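Local coordinates for Peptide/nickel transport system substrate-binding protein (Listeria monocytogenes serotype 1/2a, PDB 5KZT) that binds peptides and probably delivers them, as the extracellular substrate-binding component, to an oligopeptide transporter, at residues G62-P67 with K79-A84; V322-T327 with D335-S340. All coordinates share one frame; numbering follows the deposited sequence.

Interaction 1: G62-P67 with K79-A84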
ATOM      1  N   GLY A  62       4.516 -14.813 -15.546  1.00 19.34           N
ATOM      2  CA  GLY A  62       4.431 -14.519 -16.981  1.00 19.71           C
ATOM      3  C   GLY A  62       5.699 -14.890 -17.740  1.00 20.89           C
ATOM      4  O   GLY A  62       5.668 -15.060 -18.968  1.00 21.82           O
ATOM      5  N   ALA A  63       6.813 -15.004 -17.019  1.00 20.94           N
ATOM      6  CA  ALA A  63       8.075 -15.412 -17.605  1.00 21.91           C
ATOM      7  C   ALA A  63       8.070 -16.919 -17.693  1.00 23.33           C
ATOM      8  O   ALA A  63       7.718 -17.585 -16.716  1.00 23.26           O
ATOM      9  CB  ALA A  63       9.228 -14.935 -16.740  1.00 21.70           C
ATOM     10  N   ALA A  64       8.447 -17.449 -18.865  1.00 24.70           N
ATOM     11  CA  ALA A  64       8.424 -18.888 -19.135  1.00 26.43           C
ATOM     12  C   ALA A  64       9.540 -19.647 -18.433  1.00 27.47           C
ATOM     13  O   ALA A  64       9.399 -20.828 -18.171  1.00 27.91           O
ATOM     14  CB  ALA A  64       8.484 -19.159 -20.639  1.00 27.29           C
ATOM     15  N   GLU A  65      10.653 -18.980 -18.158  1.00 27.90           N
ATOM     16  CA  GLU A  65      11.780 -19.595 -17.472  1.00 29.29           C
ATOM     17  C   GLU A  65      12.636 -18.530 -16.782  1.00 28.78           C
ATOM     18  O   GLU A  65      12.392 -17.335 -16.940  1.00 27.48           O
ATOM     19  CB  GLU A  65      12.613 -20.443 -18.458  1.00 31.27           C
ATOM     20  CG  GLU A  65      13.267 -19.632 -19.571  1.00 31.94           C
ATOM     21  CD  GLU A  65      13.953 -20.487 -20.638  1.00 33.87           C
ATOM     22  OE1 GLU A  65      13.399 -21.525 -21.044  1.00 35.56           O
ATOM     23  OE2 GLU A  65      15.053 -20.100 -21.094  1.00 34.60           O
ATOM     24  N   GLU A  66      13.630 -18.985 -16.015  1.00 30.13           N
ATOM     25  CA  GLU A  66      14.561 -18.095 -15.288  1.00 30.28           C
ATOM     26  C   GLU A  66      15.309 -17.239 -16.304  1.00 28.45           C
ATOM     27  O   GLU A  66      15.822 -17.779 -17.274  1.00 28.38           O
ATOM     28  CB  GLU A  66      15.606 -18.904 -14.498  1.00 33.19           C
ATOM     29  CG  GLU A  66      15.049 -19.850 -13.443  1.00 35.93           C
ATOM     30  CD  GLU A  66      14.279 -19.109 -12.369  1.00 37.19           C
ATOM     31  OE1 GLU A  66      14.931 -18.507 -11.490  1.00 40.39           O
ATOM     32  OE2 GLU A  66      13.029 -19.130 -12.398  1.00 37.98           O
ATOM     33  N   PRO A  67      15.353 -15.909 -16.110  1.00 26.36           N
ATOM     34  CA  PRO A  67      16.005 -15.058 -17.118  1.00 25.48           C
ATOM     35  C   PRO A  67      17.490 -15.290 -17.254  1.00 25.33           C
ATOM     36  O   PRO A  67      18.130 -15.775 -16.333  1.00 25.41           O
ATOM     37  CB  PRO A  67      15.775 -13.632 -16.611  1.00 24.77           C
ATOM     38  CG  PRO A  67      15.237 -13.763 -15.247  1.00 24.92           C
ATOM     39  CD  PRO A  67      14.673 -15.123 -15.070  1.00 25.47           C
ATOM     40  N   LYS A  79      12.292 -14.669 -21.409  1.00 22.36           N
ATOM     41  CA  LYS A  79      11.403 -15.357 -22.327  1.00 23.30           C
ATOM     42  C   LYS A  79      10.031 -15.387 -21.682  1.00 22.62           C
ATOM     43  O   LYS A  79       9.917 -15.636 -20.493  1.00 22.17           O
ATOM     44  CB  LYS A  79      11.902 -16.773 -22.628  1.00 25.04           C
ATOM     45  CG  LYS A  79      13.236 -16.758 -23.350  1.00 26.31           C
ATOM     46  CD  LYS A  79      13.781 -18.145 -23.591  1.00 28.20           C
ATOM     47  CE  LYS A  79      12.963 -18.905 -24.613  1.00 29.51           C
ATOM     48  NZ  LYS A  79      13.886 -19.623 -25.526  1.00 31.39           N
ATOM     49  N   LEU A  80       9.004 -15.122 -22.480  1.00 22.64           N
ATOM     50  CA  LEU A  80       7.628 -15.050 -21.996  1.00 22.47           C
ATOM     51  C   LEU A  80       6.861 -16.326 -22.314  1.00 23.44           C
ATOM     52  O   LEU A  80       7.166 -17.008 -23.281  1.00 23.95           O
ATOM     53  CB  LEU A  80       6.918 -13.868 -22.636  1.00 22.13           C
ATOM     54  CG  LEU A  80       7.556 -12.507 -22.405  1.00 21.36           C
ATOM     55  CD1 LEU A  80       6.770 -11.438 -23.147  1.00 21.37           C
ATOM     56  CD2 LEU A  80       7.617 -12.215 -20.912  1.00 20.68           C
ATOM     57  N   ARG A  81       5.844 -16.626 -21.503  1.00 23.76           N
ATOM     58  CA  ARG A  81       4.971 -17.767 -21.770  1.00 25.20           C
ATOM     59  C   ARG A  81       4.285 -17.604 -23.129  1.00 25.94           C
ATOM     60  O   ARG A  81       3.700 -16.569 -23.413  1.00 25.87           O
ATOM     61  CB  ARG A  81       3.906 -17.907 -20.674  1.00 24.96           C
ATOM     62  CG  ARG A  81       4.451 -18.344 -19.325  1.00 24.89           C
ATOM     63  CD  ARG A  81       3.359 -18.987 -18.494  1.00 25.36           C
ATOM     64  NE  ARG A  81       3.056 -20.315 -19.010  1.00 26.71           N
ATOM     65  CZ  ARG A  81       3.628 -21.450 -18.599  1.00 27.57           C
ATOM     66  NH1 ARG A  81       4.548 -21.459 -17.626  1.00 26.93           N
ATOM     67  NH2 ARG A  81       3.244 -22.605 -19.148  1.00 29.08           N
ATOM     68  N   GLU A  82       4.345 -18.624 -23.959  1.00 27.64           N
ATOM     69  CA  GLU A  82       3.670 -18.588 -25.252  1.00 28.90           C
ATOM     70  C   GLU A  82       2.233 -19.074 -25.197  1.00 29.49           C
ATOM     71  O   GLU A  82       1.536 -19.030 -26.215  1.00 30.87           O
ATOM     72  CB  GLU A  82       4.491 -19.357 -26.277  1.00 30.60           C
ATOM     73  CG  GLU A  82       5.880 -18.726 -26.353  1.00 30.60           C
ATOM     74  CD  GLU A  82       6.777 -19.253 -27.432  1.00 32.22           C
ATOM     75  OE1 GLU A  82       7.968 -18.873 -27.373  1.00 32.34           O
ATOM     76  OE2 GLU A  82       6.309 -19.992 -28.330  1.00 33.47           O
ATOM     77  N   ASP A  83       1.791 -19.522 -24.019  1.00 28.91           N
ATOM     78  CA  ASP A  83       0.399 -19.954 -23.806  1.00 29.31           C
ATOM     79  C   ASP A  83      -0.441 -18.966 -22.972  1.00 28.34           C
ATOM     80  O   ASP A  83      -1.585 -19.257 -22.654  1.00 28.49           O
ATOM     81  CB  ASP A  83       0.377 -21.358 -23.185  1.00 29.85           C
ATOM     82  CG  ASP A  83       0.934 -21.396 -21.769  1.00 29.06           C
ATOM     83  OD1 ASP A  83       1.391 -20.361 -21.245  1.00 27.93           O
ATOM     84  OD2 ASP A  83       0.921 -22.486 -21.164  1.00 29.52           O
ATOM     85  N   ALA A  84       0.123 -17.803 -22.633  1.00 27.36           N
ATOM     86  CA  ALA A  84      -0.600 -16.787 -21.876  1.00 26.57           C
ATOM     87  C   ALA A  84      -1.522 -15.971 -22.796  1.00 26.91           C
ATOM     88  O   ALA A  84      -1.119 -15.527 -23.886  1.00 27.32           O
ATOM     89  CB  ALA A  84       0.370 -15.889 -21.139  1.00 25.61           C
TER
HETATM   90  O   HOH W   1       5.780 -19.371 -15.879  1.00 19.95           O
HETATM   91  O   HOH W   2      13.450 -16.110 -19.237  1.00 23.02           O

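Interaction 2: V322-T327 with D335-S340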
ATOM      1  N   VAL A 322       9.721   2.536   9.610  1.00 17.06           N
ATOM      2  CA  VAL A 322      10.002   1.176   9.172  1.00 17.27           C
ATOM      3  C   VAL A 322       9.515   0.228  10.274  1.00 17.76           C
ATOM      4  O   VAL A 322       9.812   0.445  11.435  1.00 17.57           O
ATOM      5  CB  VAL A 322      11.498   0.967   8.864  1.00 17.81           C
ATOM      6  CG1 VAL A 322      11.802  -0.503   8.575  1.00 18.13           C
ATOM      7  CG2 VAL A 322      11.934   1.869   7.706  1.00 17.79           C
ATOM      8  N   PRO A 323       8.701  -0.778   9.918  1.00 18.30           N
ATOM      9  CA  PRO A 323       8.155  -1.672  10.928  1.00 18.97           C
ATOM     10  C   PRO A 323       9.201  -2.643  11.488  1.00 19.87           C
ATOM     11  O   PRO A 323      10.137  -3.007  10.783  1.00 19.36           O
ATOM     12  CB  PRO A 323       7.036  -2.405  10.187  1.00 18.73           C
ATOM     13  CG  PRO A 323       7.447  -2.348   8.767  1.00 18.65           C
ATOM     14  CD  PRO A 323       8.096  -1.020   8.599  1.00 18.54           C
ATOM     15  N   GLU A 324       9.034  -3.022  12.755  1.00 21.48           N
ATOM     16  CA  GLU A 324       9.914  -4.016  13.385  1.00 23.11           C
ATOM     17  C   GLU A 324       9.686  -5.358  12.729  1.00 22.44           C
ATOM     18  O   GLU A 324       8.578  -5.663  12.329  1.00 22.28           O
ATOM     19  CB  GLU A 324       9.610  -4.180  14.857  1.00 25.60           C
ATOM     20  CG  GLU A 324       9.839  -2.956  15.710  1.00 27.57           C
ATOM     21  CD  GLU A 324       9.644  -3.289  17.163  1.00 30.19           C
ATOM     22  OE1 GLU A 324      10.654  -3.589  17.847  1.00 32.74           O
ATOM     23  OE2 GLU A 324       8.471  -3.311  17.599  1.00 31.47           O
ATOM     24  N   GLY A 325      10.740  -6.155  12.633  1.00 22.16           N
ATOM     25  CA  GLY A 325      10.649  -7.533  12.169  1.00 21.75           C
ATOM     26  C   GLY A 325      10.591  -7.704  10.659  1.00 21.09           C
ATOM     27  O   GLY A 325      10.297  -8.792  10.192  1.00 20.93           O
ATOM     28  N   PHE A 326      10.892  -6.646   9.902  1.00 20.05           N
ATOM     29  CA  PHE A 326      10.690  -6.644   8.460  1.00 19.93           C
ATOM     30  C   PHE A 326      11.970  -6.657   7.610  1.00 19.32           C
ATOM     31  O   PHE A 326      12.063  -7.388   6.621  1.00 19.79           O
ATOM     32  CB  PHE A 326       9.823  -5.432   8.065  1.00 20.04           C
ATOM     33  CG  PHE A 326       9.508  -5.385   6.591  1.00 20.87           C
ATOM     34  CD1 PHE A 326       8.796  -6.415   6.003  1.00 21.33           C
ATOM     35  CD2 PHE A 326       9.953  -4.334   5.789  1.00 21.51           C
ATOM     36  CE1 PHE A 326       8.515  -6.397   4.632  1.00 22.11           C
ATOM     37  CE2 PHE A 326       9.682  -4.313   4.428  1.00 20.98           C
ATOM     38  CZ  PHE A 326       8.961  -5.334   3.855  1.00 21.47           C
ATOM     39  N   THR A 327      12.939  -5.834   7.975  1.00 18.83           N
ATOM     40  CA  THR A 327      14.149  -5.650   7.176  1.00 18.80           C
ATOM     41  C   THR A 327      15.396  -5.590   8.089  1.00 18.89           C
ATOM     42  O   THR A 327      15.338  -5.042   9.180  1.00 18.43           O
ATOM     43  CB  THR A 327      13.998  -4.382   6.312  1.00 18.82           C
ATOM     44  OG1 THR A 327      15.132  -4.240   5.471  1.00 20.09           O
ATOM     45  CG2 THR A 327      13.861  -3.150   7.151  1.00 18.60           C
ATOM     46  N   ASP A 335      17.913  -6.043  13.100  1.00 19.58           N
ATOM     47  CA  ASP A 335      16.730  -5.298  12.658  1.00 18.67           C
ATOM     48  C   ASP A 335      17.027  -3.815  12.472  1.00 18.33           C
ATOM     49  O   ASP A 335      17.605  -3.175  13.371  1.00 18.60           O
ATOM     50  CB  ASP A 335      15.609  -5.436  13.690  1.00 18.84           C
ATOM     51  CG  ASP A 335      14.249  -5.082  13.139  1.00 18.27           C
ATOM     52  OD1 ASP A 335      14.098  -4.074  12.412  1.00 17.69           O
ATOM     53  OD2 ASP A 335      13.295  -5.841  13.449  1.00 18.78           O
ATOM     54  N   TYR A 336      16.619  -3.283  11.319  1.00 17.40           N
ATOM     55  CA  TYR A 336      16.679  -1.831  11.042  1.00 17.13           C
ATOM     56  C   TYR A 336      16.210  -0.996  12.228  1.00 17.33           C
ATOM     57  O   TYR A 336      16.891  -0.041  12.613  1.00 17.62           O
ATOM     58  CB  TYR A 336      15.792  -1.499   9.836  1.00 16.20           C
ATOM     59  CG  TYR A 336      15.766  -0.034   9.445  1.00 15.73           C
ATOM     60  CD1 TYR A 336      14.901   0.863  10.078  1.00 15.37           C
ATOM     61  CD2 TYR A 336      16.588   0.456   8.423  1.00 15.91           C
ATOM     62  CE1 TYR A 336      14.859   2.200   9.720  1.00 15.33           C
ATOM     63  CE2 TYR A 336      16.541   1.796   8.053  1.00 15.75           C
ATOM     64  CZ  TYR A 336      15.681   2.660   8.700  1.00 15.42           C
ATOM     65  OH  TYR A 336      15.632   4.004   8.353  1.00 15.69           O
ATOM     66  N   THR A 337      15.059  -1.363  12.815  1.00 17.47           N
ATOM     67  CA  THR A 337      14.489  -0.582  13.933  1.00 17.63           C
ATOM     68  C   THR A 337      15.346  -0.554  15.197  1.00 18.69           C
ATOM     69  O   THR A 337      15.362   0.457  15.898  1.00 18.76           O
ATOM     70  CB  THR A 337      13.066  -1.040  14.333  1.00 17.48           C
ATOM     71  OG1 THR A 337      13.071  -2.417  14.699  1.00 17.71           O
ATOM     72  CG2 THR A 337      12.126  -0.831  13.229  1.00 16.83           C
ATOM     73  N   LYS A 338      16.051  -1.645  15.488  1.00 19.57           N
ATOM     74  CA  LYS A 338      17.002  -1.678  16.617  1.00 20.96           C
ATOM     75  C   LYS A 338      18.198  -0.721  16.362  1.00 21.38           C
ATOM     76  O   LYS A 338      18.625   0.014  17.261  1.00 22.04           O
ATOM     77  CB  LYS A 338      17.458  -3.129  16.870  1.00 22.00           C
ATOM     78  CG  LYS A 338      18.457  -3.341  17.998  1.00 23.60           C
ATOM     79  CD  LYS A 338      19.073  -4.744  17.970  1.00 24.65           C
ATOM     80  CE  LYS A 338      20.062  -4.967  19.114  1.00 26.03           C
ATOM     81  NZ  LYS A 338      21.211  -4.023  19.064  1.00 26.73           N
ATOM     82  N   GLU A 339      18.710  -0.711  15.135  1.00 21.11           N
ATOM     83  CA  GLU A 339      19.810   0.196  14.751  1.00 21.75           C
ATOM     84  C   GLU A 339      19.370   1.656  14.710  1.00 21.25           C
ATOM     85  O   GLU A 339      20.132   2.534  15.074  1.00 21.70           O
ATOM     86  CB  GLU A 339      20.427  -0.210  13.404  1.00 21.67           C
ATOM     87  CG  GLU A 339      20.983  -1.624  13.414  1.00 22.48           C
ATOM     88  CD  GLU A 339      21.661  -2.019  12.129  1.00 22.66           C
ATOM     89  OE1 GLU A 339      21.313  -1.486  11.054  1.00 22.63           O
ATOM     90  OE2 GLU A 339      22.540  -2.881  12.205  1.00 23.25           O
ATOM     91  N   SER A 340      18.147   1.912  14.255  1.00 20.45           N
ATOM     92  CA  SER A 340      17.611   3.273  14.204  1.00 20.29           C
ATOM     93  C   SER A 340      17.280   3.831  15.587  1.00 21.23           C
ATOM     94  O   SER A 340      17.370   5.044  15.808  1.00 20.95           O
ATOM     95  CB  SER A 340      16.350   3.314  13.350  1.00 19.32           C
ATOM     96  OG  SER A 340      16.033   4.645  12.990  1.00 18.79           O
TER
HETATM   97  O   HOH W   3      12.517  -4.166  10.175  1.00 16.08           O

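Interaction 1: G62-P67 with K79-A84
Two backbone hydrogen bonds tie Gly62, Ala64, Lys79 and Arg81 together and set the register of the whole contact. The amide of Arg81 reaches Gly62 O, N to O 3.0 Å, and the bond is nearly straight at 169°. Two residues along, Ala64 N donates a hydrogen bond to Lys79 O at 2.8 Å, arriving well tilted from that carbonyl's plane. Between them Ala63 and Leu80 form a non-hydrogen-bonded antiparallel pair, their CA atoms 4.4 Å apart: a lone bridge next to the hairpin of strands 68-69 and 75-79, at the edge of a four-stranded antiparallel sheet. Ala63 CA also makes a CA-H...O contact with Lys79 O.

Two waters extend this pairing at its flanks. One donates to Ala63 O and accepts from Arg81 NH1; the other donates to Glu65 O and accepts from Lys79 N.

The side chains mostly lay carbon atoms on the other segment's backbone. Ala64 CB sits against Leu80 O and C, while Arg81 CG packs 3.5 Å from Gly62 O. Glu65 and Lys79 cross obliquely: with CG lodged between backbone N and carbonyl carbon (chi1 64°), Glu65 sends OE2 to within 3.4 Å of Lys79 CD. The charged ends stay apart, OE2 to NZ 4.6 Å.

The salt bridge lies within 79-84. Arg81 takes Asp83 side-on, NE to OD1 2.8 Å and NH2 to OD2, with the carboxylate and the first water both at the guanidinium edge. Trp215 makes a cation-pi contact with the same arginine. Leu80 leads away towards Leu49 and helix 94-105.

The two direct hydrogen bonds across the contact are thus both main chain to main chain, while Asp83 and a water fix how the guanidinium is turned; the Glu65-Lys79 attraction probably adds little.

Interaction 2: V322-T327 with D335-S340
Val322 brings its CB and both methyls against the CD1-CE1 part of the Tyr336 ring, obliquely, the two side chains crossing at about a right angle, with CG2 3.6 Å from CE1. Thr327 runs beside the same tyrosine, and its CG2 meets Tyr336 CB at 3.7 Å. Beyond the ring, Tyr336 OH bonds to Met477 O of helix 471-487. Thr337 presses CG2 against Val322 O and OG1 against Glu324 CG.

Asp335 is the N-cap of helix 336-340: OD1 accepts from Thr337 N at 2.9 Å, on its anti side and out of the carboxylate plane, and weakly from Thr337 OG1. Its other oxygen faces the type II turn Pro323-Phe326, where OD2 takes the Gly325 amide proton on its syn lone pair, N to OD2 2.7 Å. CG anti to the backbone N (chi1 -162°) carries the carboxylate into this position, so one acid serves both turn and helix start. The positive phi of Gly325, 81°, suits the turn. A water accepts from Thr327 N and lies within hydrogen-bonding distance of Pro323 O and Asp335 OD1, with more acceptors near it than it has protons. Tyr336 N closes the connection on Thr327 O at 3.1 Å, nearly straight at 174°.

Overall arrangement
Interaction 1 and interaction 2 both belong to the solute-binding protein family 5 region of the chain, yet they do not touch: their centres are about 36 Å apart and their nearest atoms about 21 Å. They follow in series along the sequence, 62-84 closing well before 322 begins. Interaction 1 is peripheral, its centre about 27 Å from that of the chain, and only partly buried; the centre of interaction 2 lies about 18 Å from the centre of the chain, and that contact is largely buried, backed by helices 433-436 and 471-487. Each joins parts of the chain close in sequence, the first around strands 68-69 and 75-79, the second across a loop lacking regular structure that leads to helix 336-340.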